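Local coordinates for KLLA0F20702p (Kluyveromyces lactis, PDB 5Y5A), which probably acts as the Est1 subunit of yeast telomerase, binding a piece of Cdc13 and so helping to bring the enzyme to telomeres, at residues Thr148-Asp154 with Pro513-Lys519; Val185-Arg190 with Ile230-Val234; Lys249-Ala255 with Glu314-Leu318; Ile317-Ile321 with Leu367-Ser371. All coordinates share one frame; numbering follows the deposited sequence.

This chain is the N-terminal part of Est1, an almost wholly helical piece whose families belong to the TPR clan. Contacts 3 and 4 lie in the core and belong together: they share Ile317 and Leu318, their centres are 9 Å apart, and they join helices 251-263 and 339-379 to the run 306-325. Contact 3 centres on a carboxylate at a helix start, contact 4 on apolar branches. On the far side of the chain's centre, buried contact 2 is also largely apolar and touches contact 1 through Ile151. Contact 1, at the surface, relies on a salt bridge and on a carboxylate that holds a serine hydroxyl and amide, and closes the chain loop that encloses the other three.

Contact 1: residues Thr148-Asp154 with Pro513-Lys519; sequences TALIPSD and PDRLVGK
Beside the bound peptide, on which Leu150 and Leu516 pack, Asp514 takes hold of Ser153 and so ties the loop 148-154 to the short helix 512-515. The carboxylate grips with both oxygens: OD1 receives the backbone amide (Ser153 N to Asp514 OD1 3.1 Å, N-H...O angle 156°) and OD2 the hydroxyl (Ser153 OG to Asp514 OD2 2.7 Å). Both donors arrive on the syn sides, the amide 22° out of the carboxylate plane. Ser153 OG stands between its own N and carbonyl carbon (chi1 49°), which turns the hydroxyl to the same acid. A Schellman motif ends the helix: Lys519 N returns to Asp514 O and Gly518 N to Arg515 O, with Gly518 at the C-prime position, where its positive phi suits glycine. The reversal brings Lys519 back to the loop, its extended chain carrying NZ to 2.8 Å from Asp154 OD1, above the carboxylate plane, in a salt bridge. Asp154 OD1 and Asp514 OD1 lie 4.2 Å apart, and the lysine probably offsets part of their repulsion. An alanine at Asp514 would probably leave Ser153 N and OG without the carboxylate that holds both, and the loop less firmly tied to the helix. Pro513, lacking an N-H in the helix's first turn, lays CG 3.4 Å from Ala149 O; the Pro152 and Val517 side chains cross at about a right angle, CG to CG2 3.8 Å.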
loop_
_atom_site.group_PDB
_atom_site.type_symbol
_atom_site.label_atom_id
_atom_site.label_comp_id
_atom_site.label_asym_id
_atom_site.label_seq_id
_atom_site.Cartn_x
_atom_site.Cartn_y
_atom_site.Cartn_z
ATOM N N THR A 148 19.969 14.277 -2.535
ATOM C CA THR A 148 20.195 13.215 -3.515
ATOM C C THR A 148 20.786 11.939 -2.917
ATOM O O THR A 148 20.785 10.891 -3.563
ATOM C CB THR A 148 21.117 13.691 -4.654
ATOM O OG1 THR A 148 22.198 14.456 -4.108
ATOM C CG2 THR A 148 20.343 14.552 -5.636
ATOM N N ALA A 149 21.287 12.021 -1.690
ATOM C CA ALA A 149 21.823 10.838 -1.027
ATOM C C ALA A 149 20.713 10.016 -0.382
ATOM O O ALA A 149 20.935 8.878 0.036
ATOM C CB ALA A 149 22.859 11.233 0.012
ATOM N N LEU A 150 19.514 10.587 -0.313
ATOM C CA LEU A 150 18.411 9.956 0.404
ATOM C C LEU A 150 17.153 9.847 -0.447
ATOM O O LEU A 150 16.303 8.991 -0.216
ATOM C CB LEU A 150 18.093 10.740 1.680
ATOM C CG LEU A 150 19.251 11.061 2.628
ATOM C CD1 LEU A 150 19.892 12.404 2.293
ATOM C CD2 LEU A 150 18.772 11.030 4.067
ATOM N N ILE A 151 17.051 10.723 -1.437
ATOM C CA ILE A 151 15.833 10.908 -2.212
ATOM C C ILE A 151 16.133 10.686 -3.696
ATOM O O ILE A 151 17.237 10.987 -4.148
ATOM C CB ILE A 151 15.262 12.332 -1.953
ATOM C CG1 ILE A 151 14.788 12.446 -0.508
ATOM C CG2 ILE A 151 14.123 12.672 -2.867
ATOM C CD1 ILE A 151 13.952 11.282 -0.062
ATOM N N PRO A 152 15.172 10.122 -4.452
ATOM C CA PRO A 152 15.348 10.044 -5.909
ATOM C C PRO A 152 15.588 11.424 -6.516
ATOM O O PRO A 152 14.945 12.390 -6.113
ATOM C CB PRO A 152 14.024 9.451 -6.396
ATOM C CG PRO A 152 13.499 8.681 -5.223
ATOM C CD PRO A 152 13.940 9.450 -4.003
ATOM N N SER A 153 16.510 11.507 -7.469
ATOM C CA SER A 153 16.949 12.784 -8.024
ATOM C C SER A 153 15.836 13.574 -8.710
ATOM O O SER A 153 15.823 14.803 -8.677
ATOM C CB SER A 153 18.085 12.542 -9.012
ATOM O OG SER A 153 17.737 11.515 -9.923
ATOM N N ASP A 154 14.900 12.864 -9.328
ATOM C CA ASP A 154 13.833 13.501 -10.088
ATOM C C ASP A 154 12.730 14.061 -9.202
ATOM O O ASP A 154 11.741 14.592 -9.704
ATOM C CB ASP A 154 13.233 12.502 -11.067
ATOM C CG ASP A 154 12.766 11.241 -10.380
ATOM O OD1 ASP A 154 13.598 10.327 -10.186
ATOM O OD2 ASP A 154 11.573 11.162 -10.023
ATOM N N PRO A 513 19.693 5.804 -3.999
ATOM C CA PRO A 513 18.266 6.149 -3.967
ATOM C C PRO A 513 17.558 5.908 -5.291
ATOM O O PRO A 513 16.449 5.384 -5.296
ATOM C CB PRO A 513 18.276 7.642 -3.630
ATOM C CG PRO A 513 19.526 7.820 -2.836
ATOM C CD PRO A 513 20.523 6.918 -3.496
ATOM N N ASP A 514 18.192 6.275 -6.398
ATOM C CA ASP A 514 17.600 6.038 -7.709
ATOM C C ASP A 514 17.503 4.540 -8.005
ATOM O O ASP A 514 16.519 4.089 -8.596
ATOM C CB ASP A 514 18.395 6.756 -8.803
ATOM C CG ASP A 514 18.010 8.224 -8.933
ATOM O OD1 ASP A 514 16.971 8.626 -8.366
ATOM O OD2 ASP A 514 18.737 8.977 -9.614
ATOM N N ARG A 515 18.511 3.774 -7.586
ATOM C CA ARG A 515 18.509 2.322 -7.789
ATOM C C ARG A 515 17.317 1.668 -7.136
ATOM O O ARG A 515 16.743 0.718 -7.675
ATOM C CB ARG A 515 19.774 1.671 -7.227
ATOM C CG ARG A 515 21.032 2.085 -7.904
ATOM C CD ARG A 515 22.186 1.209 -7.473
ATOM N NE ARG A 515 23.389 1.592 -8.188
ATOM C CZ ARG A 515 23.643 1.238 -9.439
ATOM N NH1 ARG A 515 22.773 0.487 -10.102
ATOM N NH2 ARG A 515 24.769 1.629 -10.024
ATOM N N LEU A 516 16.964 2.176 -5.960
ATOM C CA LEU A 516 15.896 1.587 -5.163
ATOM C C LEU A 516 14.519 2.099 -5.597
ATOM O O LEU A 516 13.513 1.764 -4.986
ATOM C CB LEU A 516 16.132 1.858 -3.673
ATOM C CG LEU A 516 17.450 1.301 -3.102
ATOM C CD1 LEU A 516 17.571 1.540 -1.600
ATOM C CD2 LEU A 516 17.602 -0.178 -3.417
ATOM N N VAL A 517 14.480 2.913 -6.649
ATOM C CA VAL A 517 13.208 3.259 -7.289
ATOM C C VAL A 517 13.262 2.957 -8.782
ATOM O O VAL A 517 12.591 3.606 -9.575
ATOM C CB VAL A 517 12.819 4.747 -7.089
ATOM C CG1 VAL A 517 12.409 5.008 -5.641
ATOM C CG2 VAL A 517 13.943 5.681 -7.536
ATOM N N GLY A 518 14.077 1.972 -9.151
ATOM C CA GLY A 518 14.123 1.463 -10.510
ATOM C C GLY A 518 14.928 2.265 -11.516
ATOM O O GLY A 518 14.959 1.915 -12.696
ATOM N N LYS A 519 15.585 3.331 -11.067
ATOM C CA LYS A 519 16.321 4.199 -11.981
ATOM C C LYS A 519 17.834 4.017 -11.879
ATOM O O LYS A 519 18.414 4.125 -10.801
ATOM C CB LYS A 519 15.939 5.662 -11.737
ATOM C CG LYS A 519 14.523 5.973 -12.196
ATOM C CD LYS A 519 14.005 7.319 -11.718
ATOM C CE LYS A 519 12.539 7.476 -12.120
ATOM N NZ LYS A 519 11.847 8.625 -11.472
#

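Contact 2: residues Val185-Arg190 with Ile230-Val234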
loop_
_atom_site.group_PDB
_atom_site.type_symbol
_atom_site.label_atom_id
_atom_site.label_comp_id
_atom_site.label_asym_id
_atom_site.label_seq_id
_atom_site.Cartn_x
_atom_site.Cartn_y
_atom_site.Cartn_z
ATOM N N VAL A 185 13.855 14.809 5.492
ATOM C CA VAL A 185 13.057 13.949 4.630
ATOM C C VAL A 185 11.676 13.732 5.233
ATOM O O VAL A 185 10.665 13.794 4.529
ATOM C CB VAL A 185 13.743 12.586 4.391
ATOM C CG1 VAL A 185 12.857 11.685 3.556
ATOM C CG2 VAL A 185 15.089 12.785 3.709
ATOM N N MET A 186 11.633 13.487 6.540
ATOM C CA MET A 186 10.357 13.349 7.241
ATOM C C MET A 186 9.527 14.636 7.158
ATOM O O MET A 186 8.307 14.588 7.022
ATOM C CB MET A 186 10.583 12.965 8.705
ATOM C CG MET A 186 11.181 11.585 8.893
ATOM S SD MET A 186 10.290 10.340 7.944
ATOM C CE MET A 186 8.763 10.193 8.866
ATOM N N ALA A 187 10.188 15.783 7.241
ATOM C CA ALA A 187 9.475 17.052 7.118
ATOM C C ALA A 187 8.853 17.158 5.733
ATOM O O ALA A 187 7.704 17.572 5.589
ATOM C CB ALA A 187 10.401 18.226 7.378
ATOM N N SER A 188 9.621 16.760 4.723
ATOM C CA SER A 188 9.152 16.777 3.347
ATOM C C SER A 188 7.968 15.843 3.171
ATOM O O SER A 188 6.962 16.210 2.565
ATOM C CB SER A 188 10.278 16.390 2.395
ATOM O OG SER A 188 11.319 17.351 2.453
ATOM N N GLN A 189 8.095 14.641 3.720
ATOM C CA GLN A 189 7.031 13.652 3.653
ATOM C C GLN A 189 5.750 14.180 4.296
ATOM O O GLN A 189 4.651 13.957 3.792
ATOM C CB GLN A 189 7.473 12.350 4.330
ATOM C CG GLN A 189 6.532 11.177 4.104
ATOM C CD GLN A 189 5.395 11.127 5.103
ATOM O OE1 GLN A 189 5.520 11.606 6.230
ATOM N NE2 GLN A 189 4.277 10.541 4.693
ATOM N N ARG A 190 5.888 14.884 5.412
ATOM C CA ARG A 190 4.719 15.458 6.061
ATOM C C ARG A 190 4.082 16.536 5.193
ATOM O O ARG A 190 2.855 16.607 5.088
ATOM C CB ARG A 190 5.085 16.024 7.426
ATOM C CG ARG A 190 5.448 14.948 8.437
ATOM C CD ARG A 190 4.354 13.891 8.548
ATOM N NE ARG A 190 4.438 13.205 9.831
ATOM C CZ ARG A 190 5.031 12.031 10.015
ATOM N NH1 ARG A 190 5.571 11.386 8.988
ATOM N NH2 ARG A 190 5.069 11.498 11.226
ATOM N N ILE A 230 9.155 8.613 -1.128
ATOM C CA ILE A 230 10.343 9.016 -0.371
ATOM C C ILE A 230 10.450 8.385 1.027
ATOM O O ILE A 230 11.557 8.231 1.548
ATOM C CB ILE A 230 10.426 10.555 -0.230
ATOM C CG1 ILE A 230 9.234 11.115 0.549
ATOM C CG2 ILE A 230 10.527 11.209 -1.602
ATOM C CD1 ILE A 230 9.359 12.605 0.863
ATOM N N VAL A 231 9.316 8.043 1.642
ATOM C CA VAL A 231 9.312 7.324 2.923
ATOM C C VAL A 231 8.185 6.293 2.950
ATOM O O VAL A 231 7.145 6.505 3.582
ATOM C CB VAL A 231 9.135 8.254 4.148
ATOM C CG1 VAL A 231 9.456 7.489 5.418
ATOM C CG2 VAL A 231 10.009 9.489 4.051
ATOM N N PRO A 232 8.389 5.162 2.266
ATOM C CA PRO A 232 7.315 4.169 2.128
ATOM C C PRO A 232 6.919 3.500 3.442
ATOM O O PRO A 232 5.861 2.875 3.496
ATOM C CB PRO A 232 7.912 3.155 1.144
ATOM C CG PRO A 232 9.404 3.322 1.288
ATOM C CD PRO A 232 9.612 4.778 1.533
ATOM N N SER A 233 7.730 3.638 4.485
ATOM C CA SER A 233 7.390 3.039 5.780
ATOM C C SER A 233 6.155 3.667 6.438
ATOM O O SER A 233 5.525 3.049 7.301
ATOM C CB SER A 233 8.568 3.149 6.747
ATOM O OG SER A 233 8.694 4.480 7.215
ATOM N N VAL A 234 5.813 4.890 6.042
ATOM C CA VAL A 234 4.758 5.627 6.727
ATOM C C VAL A 234 3.383 5.187 6.242
ATOM O O VAL A 234 2.991 5.450 5.099
ATOM C CB VAL A 234 4.939 7.150 6.549
ATOM C CG1 VAL A 234 3.698 7.911 6.992
ATOM C CG2 VAL A 234 6.152 7.616 7.336
#
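Gln189 and Val231 bring the backbones to their nearest approach, 6.8 Å between CA atoms, where helix 179-206 passes the loop leaving helix 218-230. Val231 is the first residue to abandon helical angles, and a type I turn from Val231 to Val234, closed by Val234 N to Val231 O at 3.2 Å, presents both valines to the passing helix. Val231 CG2 sits 3.6 Å from Val185 CG1, and its other branch meets the sulfur, Met186 SD to Val231 CG1 being 3.9 Å. Because Met186 is bent at chi2 and chi3, its chain curls back from a CB that points away and sets CE against Val234 CG2. Gln189 sends CG off anti to the backbone N (chi1 -170°), passes CB and CG across Val231 at about a right angle, then bends so that NE2 lies 3.5 Å from Val234 CG1. Its oxygen is held by the next residue: Arg190 NH1 gives a bond of 2.8 Å to Gln189 OE1, in the guanidinium plane, which should restrain the amide's rotation, while Arg190 NE reaches Asp83. Ile230 CD1 lies against the helix backbone, 3.7 Å from Gln189 N. Such apolar meshing of a helix with an inter-helix turn suits an all-helical, TPR-clan fold, and here it borders the peptide site: Val185, Met186 and Val231 pack on the bound peptide and Ser233 OG bonds to its backbone.

Contact 3: residues Lys249-Ala255 with Glu314-Leu318; sequences KNFGNAA and EFYIL
Glu314 drives its carboxylate into the start of helix 251-263. With CG anti to the backbone N (chi1 -177°) and the chain extended beyond, OE2 reaches the amides of the first turn: Asn253 N to Glu314 OE2 is 3.1 Å and nearly straight at 166°, the N-H coming from above the carboxylate plane, while the bond from Gly252 N is weak. The Asn250 amide, its OD1 bonded to Thr248, is nearly coplanar with the carboxylate and offers OE1 a weak ND2 bond, whereas the Asn253 amide stacks over it, its OD1 bound to Gln363. In this TPR-clan fold Asn250, after the Schellman motif at Lys249, holds the N-cap position but makes no side-chain capping bond; Glu314, from another helix, takes the first-turn amides instead. Replacing Glu314 by an alanine would probably leave Asn253 N without its acceptor and a gap against Gly252. Glycine suits the position, since a CB on this backbone would run into Glu314 CG. Phe251 and Phe315 meet edge to edge, CD2 to CE2 at 3.6 Å, and the Phe315 ring turns its edge to Lys249 O, 3.3 Å from CZ. Leu318 CD1 lies 3.8 Å from Gly252 CA and CD2 3.9 Å from Ala255 CB.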
loop_
_atom_site.group_PDB
_atom_site.type_symbol
_atom_site.label_atom_id
_atom_site.label_comp_id
_atom_site.label_asym_id
_atom_site.label_seq_id
_atom_site.Cartn_x
_atom_site.Cartn_y
_atom_site.Cartn_z
ATOM N N LYS A 249 -15.734 5.079 -4.765
ATOM C CA LYS A 249 -16.268 3.744 -4.529
ATOM C C LYS A 249 -15.387 2.648 -5.132
ATOM O O LYS A 249 -15.891 1.631 -5.609
ATOM C CB LYS A 249 -17.697 3.634 -5.071
ATOM C CG LYS A 249 -18.727 4.430 -4.268
ATOM C CD LYS A 249 -20.029 4.537 -5.036
ATOM C CE LYS A 249 -21.181 4.943 -4.149
ATOM N NZ LYS A 249 -22.452 5.010 -4.941
ATOM N N ASN A 250 -14.074 2.856 -5.118
ATOM C CA ASN A 250 -13.149 1.765 -5.410
ATOM C C ASN A 250 -12.758 1.097 -4.100
ATOM O O ASN A 250 -11.660 1.305 -3.575
ATOM C CB ASN A 250 -11.916 2.264 -6.161
ATOM C CG ASN A 250 -12.246 2.736 -7.563
ATOM O OD1 ASN A 250 -12.333 3.937 -7.824
ATOM N ND2 ASN A 250 -12.443 1.788 -8.470
ATOM N N PHE A 251 -13.679 0.295 -3.572
ATOM C CA PHE A 251 -13.534 -0.223 -2.221
ATOM C C PHE A 251 -12.471 -1.307 -2.118
ATOM O O PHE A 251 -11.903 -1.501 -1.055
ATOM C CB PHE A 251 -14.882 -0.730 -1.706
ATOM C CG PHE A 251 -15.895 0.359 -1.532
ATOM C CD1 PHE A 251 -15.632 1.433 -0.688
ATOM C CD2 PHE A 251 -17.100 0.325 -2.218
ATOM C CE1 PHE A 251 -16.551 2.452 -0.527
ATOM C CE2 PHE A 251 -18.031 1.341 -2.059
ATOM C CZ PHE A 251 -17.753 2.409 -1.212
ATOM N N GLY A 252 -12.192 -2.006 -3.212
ATOM C CA GLY A 252 -11.095 -2.961 -3.199
ATOM C C GLY A 252 -9.754 -2.247 -3.129
ATOM O O GLY A 252 -8.874 -2.647 -2.374
ATOM N N ASN A 253 -9.598 -1.188 -3.926
ATOM C CA ASN A 253 -8.434 -0.313 -3.824
ATOM C C ASN A 253 -8.329 0.262 -2.405
ATOM O O ASN A 253 -7.234 0.396 -1.861
ATOM C CB ASN A 253 -8.508 0.838 -4.844
ATOM C CG ASN A 253 -8.444 0.363 -6.306
ATOM O OD1 ASN A 253 -8.341 -0.832 -6.598
ATOM N ND2 ASN A 253 -8.525 1.316 -7.230
ATOM N N ALA A 254 -9.473 0.590 -1.805
ATOM C CA ALA A 254 -9.489 1.179 -0.463
ATOM C C ALA A 254 -9.009 0.176 0.580
ATOM O O ALA A 254 -8.126 0.473 1.399
ATOM C CB ALA A 254 -10.904 1.697 -0.110
ATOM N N ALA A 255 -9.590 -1.020 0.537
ATOM C CA ALA A 255 -9.197 -2.112 1.423
ATOM C C ALA A 255 -7.707 -2.394 1.316
ATOM O O ALA A 255 -7.024 -2.564 2.323
ATOM C CB ALA A 255 -9.997 -3.380 1.095
ATOM N N GLU A 314 -11.900 -6.676 -8.395
ATOM C CA GLU A 314 -11.638 -5.754 -7.296
ATOM C C GLU A 314 -12.559 -6.025 -6.098
ATOM O O GLU A 314 -12.147 -5.917 -4.957
ATOM C CB GLU A 314 -11.805 -4.302 -7.749
ATOM C CG GLU A 314 -11.464 -3.318 -6.651
ATOM C CD GLU A 314 -11.880 -1.898 -6.971
ATOM O OE1 GLU A 314 -12.151 -1.615 -8.145
ATOM O OE2 GLU A 314 -11.929 -1.067 -6.039
ATOM N N PHE A 315 -13.807 -6.386 -6.362
ATOM C CA PHE A 315 -14.789 -6.468 -5.294
ATOM C C PHE A 315 -15.046 -7.855 -4.724
ATOM O O PHE A 315 -15.265 -7.985 -3.528
ATOM C CB PHE A 315 -16.116 -5.887 -5.776
ATOM C CG PHE A 315 -16.158 -4.395 -5.748
ATOM C CD1 PHE A 315 -15.594 -3.650 -6.771
ATOM C CD2 PHE A 315 -16.748 -3.731 -4.689
ATOM C CE1 PHE A 315 -15.629 -2.272 -6.741
ATOM C CE2 PHE A 315 -16.787 -2.353 -4.656
ATOM C CZ PHE A 315 -16.229 -1.621 -5.685
ATOM N N TYR A 316 -15.045 -8.885 -5.560
ATOM C CA TYR A 316 -15.561 -10.173 -5.111
ATOM C C TYR A 316 -14.602 -10.894 -4.185
ATOM O O TYR A 316 -14.977 -11.879 -3.560
ATOM C CB TYR A 316 -15.926 -11.068 -6.302
ATOM C CG TYR A 316 -17.293 -10.740 -6.875
ATOM C CD1 TYR A 316 -17.863 -9.497 -6.659
ATOM C CD2 TYR A 316 -18.024 -11.674 -7.607
ATOM C CE1 TYR A 316 -19.097 -9.174 -7.164
ATOM C CE2 TYR A 316 -19.287 -11.354 -8.122
ATOM C CZ TYR A 316 -19.810 -10.098 -7.891
ATOM O OH TYR A 316 -21.052 -9.735 -8.383
ATOM N N ILE A 317 -13.373 -10.405 -4.066
ATOM C CA ILE A 317 -12.463 -10.999 -3.106
ATOM C C ILE A 317 -12.765 -10.454 -1.704
ATOM O O ILE A 317 -12.375 -11.046 -0.706
ATOM C CB ILE A 317 -10.973 -10.736 -3.471
ATOM C CG1 ILE A 317 -10.053 -11.706 -2.716
ATOM C CG2 ILE A 317 -10.598 -9.277 -3.222
ATOM C CD1 ILE A 317 -8.559 -11.467 -2.944
ATOM N N LEU A 318 -13.434 -9.328 -1.639
ATOM C CA LEU A 318 -13.729 -8.690 -0.386
ATOM C C LEU A 318 -14.595 -9.488 0.546
ATOM O O LEU A 318 -14.236 -9.661 1.671
ATOM C CB LEU A 318 -14.241 -7.291 -0.600
ATOM C CG LEU A 318 -13.260 -6.386 -1.310
ATOM C CD1 LEU A 318 -13.841 -5.026 -1.546
ATOM C CD2 LEU A 318 -11.975 -6.258 -0.546
#

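Contact 4: residues Ile317-Ile321 with Leu367-Ser371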
loop_
_atom_site.group_PDB
_atom_site.type_symbol
_atom_site.label_atom_id
_atom_site.label_comp_id
_atom_site.label_asym_id
_atom_site.label_seq_id
_atom_site.Cartn_x
_atom_site.Cartn_y
_atom_site.Cartn_z
ATOM N N ILE A 317 -13.373 -10.405 -4.066
ATOM C CA ILE A 317 -12.463 -10.999 -3.106
ATOM C C ILE A 317 -12.765 -10.454 -1.704
ATOM O O ILE A 317 -12.375 -11.046 -0.706
ATOM C CB ILE A 317 -10.973 -10.736 -3.471
ATOM C CG1 ILE A 317 -10.053 -11.706 -2.716
ATOM C CG2 ILE A 317 -10.598 -9.277 -3.222
ATOM C CD1 ILE A 317 -8.559 -11.467 -2.944
ATOM N N LEU A 318 -13.434 -9.328 -1.639
ATOM C CA LEU A 318 -13.729 -8.690 -0.386
ATOM C C LEU A 318 -14.595 -9.488 0.546
ATOM O O LEU A 318 -14.236 -9.661 1.671
ATOM C CB LEU A 318 -14.241 -7.291 -0.600
ATOM C CG LEU A 318 -13.260 -6.386 -1.310
ATOM C CD1 LEU A 318 -13.841 -5.026 -1.546
ATOM C CD2 LEU A 318 -11.975 -6.258 -0.546
ATOM N N PRO A 319 -15.724 -9.992 0.097
ATOM C CA PRO A 319 -16.519 -10.820 1.014
ATOM C C PRO A 319 -15.825 -12.105 1.460
ATOM O O PRO A 319 -16.173 -12.639 2.512
ATOM C CB PRO A 319 -17.766 -11.157 0.190
ATOM C CG PRO A 319 -17.880 -10.045 -0.781
ATOM C CD PRO A 319 -16.457 -9.726 -1.153
ATOM N N LEU A 320 -14.871 -12.597 0.675
ATOM C CA LEU A 320 -14.184 -13.832 1.025
ATOM C C LEU A 320 -13.226 -13.563 2.175
ATOM O O LEU A 320 -13.173 -14.315 3.148
ATOM C CB LEU A 320 -13.437 -14.400 -0.184
ATOM C CG LEU A 320 -14.364 -14.580 -1.391
ATOM C CD1 LEU A 320 -13.580 -14.999 -2.627
ATOM C CD2 LEU A 320 -15.451 -15.604 -1.075
ATOM N N ILE A 321 -12.474 -12.478 2.051
ATOM C CA ILE A 321 -11.604 -12.030 3.122
ATOM C C ILE A 321 -12.433 -11.637 4.349
ATOM O O ILE A 321 -12.123 -12.025 5.478
ATOM C CB ILE A 321 -10.741 -10.859 2.655
ATOM C CG1 ILE A 321 -9.742 -11.358 1.609
ATOM C CG2 ILE A 321 -10.014 -10.226 3.836
ATOM C CD1 ILE A 321 -8.939 -10.246 0.936
ATOM N N LEU A 367 -3.178 -7.816 -1.245
ATOM C CA LEU A 367 -4.258 -7.597 -0.283
ATOM C C LEU A 367 -4.498 -8.862 0.554
ATOM O O LEU A 367 -4.567 -8.809 1.780
ATOM C CB LEU A 367 -5.541 -7.195 -1.004
ATOM C CG LEU A 367 -6.849 -7.239 -0.213
ATOM C CD1 LEU A 367 -6.882 -6.148 0.866
ATOM C CD2 LEU A 367 -8.037 -7.091 -1.149
ATOM N N LEU A 368 -4.602 -9.995 -0.134
ATOM C CA LEU A 368 -4.878 -11.283 0.492
ATOM C C LEU A 368 -3.767 -11.723 1.443
ATOM O O LEU A 368 -4.036 -12.152 2.571
ATOM C CB LEU A 368 -5.092 -12.345 -0.592
ATOM C CG LEU A 368 -5.516 -13.726 -0.109
ATOM C CD1 LEU A 368 -6.850 -13.632 0.630
ATOM C CD2 LEU A 368 -5.585 -14.701 -1.285
ATOM N N ILE A 369 -2.520 -11.623 0.990
ATOM C CA ILE A 369 -1.368 -11.930 1.847
ATOM C C ILE A 369 -1.391 -11.046 3.092
ATOM O O ILE A 369 -1.280 -11.530 4.219
ATOM C CB ILE A 369 -0.032 -11.743 1.091
ATOM C CG1 ILE A 369 0.243 -12.964 0.216
ATOM C CG2 ILE A 369 1.141 -11.539 2.072
ATOM C CD1 ILE A 369 1.354 -12.760 -0.798
ATOM N N GLY A 370 -1.542 -9.745 2.876
ATOM C CA GLY A 370 -1.673 -8.803 3.970
ATOM C C GLY A 370 -2.835 -9.133 4.890
ATOM O O GLY A 370 -2.721 -9.020 6.101
ATOM N N SER A 371 -3.950 -9.565 4.313
ATOM C CA SER A 371 -5.140 -9.871 5.096
ATOM C C SER A 371 -4.969 -11.017 6.087
ATOM O O SER A 371 -5.716 -11.100 7.068
ATOM C CB SER A 371 -6.309 -10.178 4.168
ATOM O OG SER A 371 -6.800 -8.969 3.608
#
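Leu367 O is gripped twice by Ser371, one helical turn on: by the amide, Ser371 N to Leu367 O being 2.7 Å, and by the hydroxyl, Ser371 OG to Leu367 O being 2.9 Å, which comes from above the carbonyl plane. This is a helix-helix contact within the helical region matching the Est1 DNA/RNA-binding family, between helix 318-325 and the long helix 339-379, and residues four apart face each other on both sides: Ile317 and Ile321 against Leu367 and Ser371. Serine suits its place because the internal bond satisfies its hydroxyl, leaving a small side chain against which Ile321 packs, Ile321 CG2 to Ser371 OG being 3.5 Å. Ile321 is the centre of the packing. Its CG2 is anti to the backbone N while CG1 stands beside it (chi1 -68°), so the two branches part: CG2 goes to Ser371, and CG1 with CD1 enters between the leucines, Ile321 CD1 to Leu367 CG at 3.8 Å and Ile321 CG1 to Leu368 CD1 at 3.8 Å. Phe397 and Phe401 of helix 385-410 pack on Leu368 as well. Ile317 and Leu367 run antiparallel alongside one another, and Leu367 CD2 ends 4.0 Å from Ile317 CG2 and 4.1 Å from Leu318 CD2.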